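Local coordinates for protein aldehyde dehydrogenase (Anabaena variabilis, PDB 4H7N) that probably oxidises aldehydes to carboxylic acids with NAD+ as the electron acceptor, at residues S42-L47 against P149-G154; Q32-A37 against Y127-V132. All coordinates share one frame; numbering follows the deposited sequence.

Overall arrangement
Helix 27-46 takes part in both contacts, and their centres lie about 12 Å apart. Interaction 2 uses the middle of the helix, at 32-37, and sets it against strand 118-134 of the mixed sheet that also holds strands 156-161 and 205-209. Interaction 1 uses its last turns, at 42-47, and sets them against the C-terminal end of the short helix 147-153. Both are largely buried, but their chemistry differs. Over the sheet the contact is purely apolar, small helix residues meeting one leucine. At the helix end, where backbone carbonyls emerge, an indole N-H reaches one of them, and a glycerol joins the two segments beside the partly exposed Gln45.

Interaction 1 of 2, residues S42-L47 against P149-G154; sequences SRWQEL and PALLAG. With GOL (glycerol), chain E.
The carbonyl oxygen Leu151 O accepts two N-H groups: the backbone Gly154 N, 3.0 Å away, and the indole Trp44 NE1 of helix 27-46, also 3.0 Å away. The indole bond is weak because it is strongly bent, with 129° at the hydrogen. Trp44 extends its ring across to the other helix with CG anti to the backbone N (chi1 -179°); the ring meets the carbonyl obliquely, and its CZ2 lies 4.1 Å from Leu151 CB. The bond from Gly154 N belongs to a Schellman motif that closes helix 147-153. There Gly154 has phi 103°, where a side chain would jam against the preceding carbonyl, which explains the glycine. Its own oxygen, Gly154 O, sits 3.5 Å from Trp44 CD1 and accepts a hydrogen bond from Gln41. A phenylalanine in place of Trp44 would lose the N-H, and Leu151 O would probably keep its capping bond from Gly154 N but lose this link to helix 27-46. Farther along, Gln45 passes its CG 3.5 Å from O2 of a glycerol, probably from the crystallisation liquor, while its amide oxygen bonds to Gln41. Glycerol O2 donates to Ala153 O at 3.1 Å, and O1 reaches Gln45 O in a weak bond.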
loop_
_atom_site.group_PDB
_atom_site.type_symbol
_atom_site.label_atom_id
_atom_site.label_comp_id
_atom_site.label_asym_id
_atom_site.label_seq_id
_atom_site.Cartn_x
_atom_site.Cartn_y
_atom_site.Cartn_z
ATOM N N SER A 42 15.809 11.773 13.610
ATOM C CA SER A 42 17.036 10.974 13.555
ATOM C C SER A 42 17.410 10.393 14.894
ATOM O O SER A 42 17.670 9.207 14.992
ATOM C CB SER A 42 18.188 11.808 13.035
ATOM O OG SER A 42 17.832 12.356 11.759
ATOM N N ARG A 43 17.433 11.227 15.925
ATOM C CA ARG A 43 17.733 10.755 17.263
ATOM C C ARG A 43 16.681 9.756 17.748
ATOM O O ARG A 43 17.026 8.746 18.329
ATOM C CB ARG A 43 17.773 11.928 18.245
ATOM C CG ARG A 43 18.211 11.517 19.627
ATOM C CD ARG A 43 17.968 12.594 20.682
ATOM N NE ARG A 43 18.228 11.928 21.940
ATOM C CZ ARG A 43 19.439 11.725 22.449
ATOM N NH1 ARG A 43 20.514 12.218 21.857
ATOM N NH2 ARG A 43 19.570 11.052 23.583
ATOM N N TRP A 44 15.399 10.045 17.502
ATOM C CA TRP A 44 14.314 9.081 17.810
ATOM C C TRP A 44 14.517 7.680 17.142
ATOM O O TRP A 44 14.407 6.631 17.798
ATOM C CB TRP A 44 12.968 9.717 17.473
ATOM C CG TRP A 44 11.789 8.967 17.724
ATOM C CD1 TRP A 44 10.906 8.530 16.776
ATOM C CD2 TRP A 44 11.253 8.561 18.989
ATOM N NE1 TRP A 44 9.867 7.878 17.371
ATOM C CE2 TRP A 44 10.035 7.896 18.726
ATOM C CE3 TRP A 44 11.665 8.712 20.314
ATOM C CZ2 TRP A 44 9.276 7.321 19.709
ATOM C CZ3 TRP A 44 10.866 8.182 21.308
ATOM C CH2 TRP A 44 9.698 7.470 20.989
ATOM N N GLN A 45 14.893 7.670 15.876
ATOM C CA GLN A 45 15.168 6.418 15.177
ATOM C C GLN A 45 16.421 5.729 15.801
ATOM O O GLN A 45 16.408 4.520 16.104
ATOM C CB GLN A 45 15.334 6.701 13.668
ATOM C CG GLN A 45 15.744 5.498 12.790
ATOM C CD GLN A 45 15.941 5.884 11.307
ATOM O OE1 GLN A 45 15.359 6.845 10.766
ATOM N NE2 GLN A 45 16.774 5.127 10.654
ATOM N N GLU A 46 17.457 6.508 16.089
ATOM C CA GLU A 46 18.711 5.975 16.648
ATOM C C GLU A 46 18.579 5.517 18.089
ATOM O O GLU A 46 19.375 4.715 18.532
ATOM C CB GLU A 46 19.852 6.998 16.543
ATOM C CG GLU A 46 20.247 7.246 15.085
ATOM C CD GLU A 46 21.070 8.523 14.852
ATOM O OE1 GLU A 46 21.188 9.379 15.774
ATOM O OE2 GLU A 46 21.582 8.684 13.716
ATOM N N LEU A 47 17.580 5.992 18.819
ATOM C CA LEU A 47 17.315 5.398 20.145
ATOM C C LEU A 47 17.092 3.904 20.150
ATOM O O LEU A 47 17.295 3.276 21.152
ATOM C CB LEU A 47 16.063 5.974 20.783
ATOM C CG LEU A 47 16.124 7.224 21.615
ATOM C CD1 LEU A 47 14.787 7.321 22.350
ATOM C CD2 LEU A 47 17.276 7.261 22.585
ATOM N N PRO A 149 1.751 2.969 16.706
ATOM C CA PRO A 149 2.707 2.093 16.013
ATOM C C PRO A 149 3.690 2.858 15.142
ATOM O O PRO A 149 4.862 2.498 15.061
ATOM C CB PRO A 149 1.799 1.153 15.177
ATOM C CG PRO A 149 0.415 1.765 15.174
ATOM C CD PRO A 149 0.356 2.617 16.416
ATOM N N ALA A 150 3.262 3.950 14.526
ATOM C CA ALA A 150 4.210 4.731 13.754
ATOM C C ALA A 150 5.360 5.261 14.630
ATOM O O ALA A 150 6.519 5.223 14.213
ATOM C CB ALA A 150 3.508 5.873 13.078
ATOM N N LEU A 151 5.049 5.740 15.853
ATOM C CA LEU A 151 6.096 6.210 16.721
ATOM C C LEU A 151 7.063 5.092 17.081
ATOM O O LEU A 151 8.257 5.316 17.085
ATOM C CB LEU A 151 5.554 6.821 18.027
ATOM C CG LEU A 151 4.898 8.193 17.810
ATOM C CD1 LEU A 151 4.073 8.555 19.034
ATOM C CD2 LEU A 151 5.918 9.278 17.593
ATOM N N LEU A 152 6.552 3.915 17.383
ATOM C CA LEU A 152 7.402 2.811 17.775
ATOM C C LEU A 152 8.274 2.328 16.635
ATOM O O LEU A 152 9.365 1.785 16.854
ATOM C CB LEU A 152 6.553 1.682 18.362
ATOM C CG LEU A 152 6.045 2.040 19.776
ATOM C CD1 LEU A 152 4.888 1.168 20.253
ATOM C CD2 LEU A 152 7.162 1.981 20.807
ATOM N N ALA A 153 7.792 2.509 15.421
ATOM C CA ALA A 153 8.545 2.182 14.226
ATOM C C ALA A 153 9.759 3.086 14.075
ATOM O O ALA A 153 10.679 2.750 13.328
ATOM C CB ALA A 153 7.688 2.311 12.973
ATOM N N GLY A 154 9.763 4.214 14.772
ATOM C CA GLY A 154 10.812 5.185 14.615
ATOM C C GLY A 154 10.454 6.415 13.788
ATOM O O GLY A 154 11.309 7.203 13.512
HETATM C C1 GOL E . 14.699 0.601 14.560
HETATM O O1 GOL E . 15.130 1.488 15.580
HETATM C C2 GOL E . 13.742 1.276 13.547
HETATM O O2 GOL E . 13.779 2.714 13.525
HETATM C C3 GOL E . 14.131 0.743 12.189
HETATM O O3 GOL E . 14.028 -0.683 12.220
#

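Interaction 2 of 2, residues Q32-A37 against Y127-V132; sequences QQCNRA and YPLVGV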
loop_
_atom_site.group_PDB
_atom_site.type_symbol
_atom_site.label_atom_id
_atom_site.label_comp_id
_atom_site.label_asym_id
_atom_site.label_seq_id
_atom_site.Cartn_x
_atom_site.Cartn_y
_atom_site.Cartn_z
ATOM N N GLN A 32 7.269 24.806 9.057
ATOM C CA GLN A 32 8.273 24.971 10.089
ATOM C C GLN A 32 8.181 23.905 11.143
ATOM O O GLN A 32 9.181 23.312 11.480
ATOM C CB GLN A 32 8.104 26.367 10.694
ATOM C CG GLN A 32 9.092 26.843 11.743
ATOM C CD GLN A 32 8.743 28.272 12.180
ATOM O OE1 GLN A 32 8.667 29.178 11.335
ATOM N NE2 GLN A 32 8.475 28.467 13.483
ATOM N N GLN A 33 6.985 23.609 11.655
ATOM C CA GLN A 33 6.843 22.563 12.688
ATOM C C GLN A 33 7.146 21.162 12.151
ATOM O O GLN A 33 7.689 20.337 12.873
ATOM C CB GLN A 33 5.450 22.558 13.283
ATOM C CG GLN A 33 5.059 23.863 13.947
ATOM C CD GLN A 33 3.658 23.769 14.483
ATOM O OE1 GLN A 33 2.716 24.339 13.917
ATOM N NE2 GLN A 33 3.497 23.009 15.556
ATOM N N CYS A 34 6.793 20.888 10.896
ATOM C CA CYS A 34 7.145 19.614 10.293
ATOM C C CYS A 34 8.679 19.443 10.189
ATOM O O CYS A 34 9.229 18.356 10.464
ATOM C CB CYS A 34 6.464 19.465 8.936
ATOM S SG CYS A 34 4.669 19.289 9.127
ATOM N N ASN A 35 9.363 20.525 9.838
ATOM C CA ASN A 35 10.810 20.519 9.725
ATOM C C ASN A 35 11.519 20.333 11.061
ATOM O O ASN A 35 12.541 19.636 11.118
ATOM C CB ASN A 35 11.331 21.744 8.963
ATOM C CG ASN A 35 11.225 21.557 7.441
ATOM O OD1 ASN A 35 11.455 20.461 6.902
ATOM N ND2 ASN A 35 10.860 22.610 6.751
ATOM N N ARG A 36 10.956 20.889 12.124
ATOM C CA ARG A 36 11.426 20.623 13.481
ATOM C C ARG A 36 11.261 19.156 13.856
ATOM O O ARG A 36 12.153 18.548 14.450
ATOM C CB ARG A 36 10.683 21.539 14.493
ATOM N N ALA A 37 10.128 18.542 13.513
ATOM C CA ALA A 37 9.954 17.132 13.844
ATOM C C ALA A 37 10.974 16.265 13.066
ATOM O O ALA A 37 11.552 15.320 13.595
ATOM C CB ALA A 37 8.527 16.677 13.569
ATOM N N TYR A 127 9.500 5.650 7.656
ATOM C CA TYR A 127 9.202 6.933 7.006
ATOM C C TYR A 127 9.531 8.018 8.030
ATOM O O TYR A 127 9.074 7.921 9.164
ATOM C CB TYR A 127 7.751 7.010 6.621
ATOM C CG TYR A 127 7.392 6.098 5.471
ATOM C CD1 TYR A 127 7.044 4.793 5.692
ATOM C CD2 TYR A 127 7.425 6.539 4.159
ATOM C CE1 TYR A 127 6.736 3.926 4.632
ATOM C CE2 TYR A 127 7.126 5.684 3.086
ATOM C CZ TYR A 127 6.788 4.387 3.348
ATOM O OH TYR A 127 6.493 3.548 2.344
ATOM N N PRO A 128 10.277 9.056 7.650
ATOM C CA PRO A 128 10.641 10.010 8.723
ATOM C C PRO A 128 9.455 10.781 9.345
ATOM O O PRO A 128 9.458 11.014 10.559
ATOM C CB PRO A 128 11.592 10.957 8.028
ATOM C CG PRO A 128 12.234 10.115 6.952
ATOM C CD PRO A 128 11.118 9.237 6.451
ATOM N N LEU A 129 8.499 11.179 8.536
ATOM C CA LEU A 129 7.369 12.000 9.004
ATOM C C LEU A 129 6.011 11.534 8.484
ATOM O O LEU A 129 5.748 11.487 7.270
ATOM C CB LEU A 129 7.593 13.448 8.643
ATOM C CG LEU A 129 6.567 14.428 9.254
ATOM C CD1 LEU A 129 6.631 14.396 10.790
ATOM C CD2 LEU A 129 6.782 15.836 8.769
ATOM N N VAL A 130 5.159 11.133 9.425
ATOM C CA VAL A 130 3.830 10.583 9.143
ATOM C C VAL A 130 2.816 11.642 9.562
ATOM O O VAL A 130 2.952 12.256 10.674
ATOM C CB VAL A 130 3.607 9.266 9.923
ATOM C CG1 VAL A 130 2.180 8.793 9.787
ATOM C CG2 VAL A 130 4.552 8.204 9.404
ATOM N N GLY A 131 1.883 11.938 8.676
ATOM C CA GLY A 131 0.707 12.770 9.034
ATOM C C GLY A 131 -0.554 11.954 9.359
ATOM O O GLY A 131 -0.948 11.020 8.629
ATOM N N VAL A 132 -1.177 12.277 10.481
ATOM C CA VAL A 132 -2.428 11.658 10.866
ATOM C C VAL A 132 -3.542 12.676 10.943
ATOM O O VAL A 132 -3.442 13.683 11.652
ATOM C CB VAL A 132 -2.280 10.992 12.245
ATOM C CG1 VAL A 132 -3.631 10.501 12.743
ATOM C CG2 VAL A 132 -1.305 9.827 12.148
#
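This is a small, buried, wholly apolar contact in which helix 27-46 packs on a mixed sheet through Leu129 of strand 118-134. In this sheet strand 118-134 pairs in parallel with 156-161 and 205-209, and 156-161 in turn with 186-188, which is consistent with the Rossmann-type NAD-binding domain of aldehyde dehydrogenases, and the helix lies against one of its faces. Leu129 points toward the helix and sends its two methyl groups to residues one turn apart. CD2 takes Cys34, lying 3.6 Å from Cys34 CB, and CD1 takes Ala37, at 4.1 Å from Ala37 CB. With CG anti to the backbone N (chi1 -172°), the forked end is carried over to the helix, CD1 and CD2 meeting different residues. Small residues suit the helix side, because they let the leucine come close to the helix backbone; the CA atoms of Ala37 and Leu129 are 7.5 Å apart. Ala37 aims its lone methyl at the strand and also touches Ile187 of strand 186-188, while Cys34 rests on Val158 of strand 156-161 as well as on Tyr202. Leu129 itself is bordered by Ala156 and Val158, so it is part of an apolar layer between helix and sheet. Its backbone N bonds to the carboxylate of Asp204, which fixes the backbone at this point of the strand. On the Cys34 side, CD2 of Leu129 lies 4.1 Å from Cys34 SG and approaches the helix backbone at Cys34 O, 3.9 Å away.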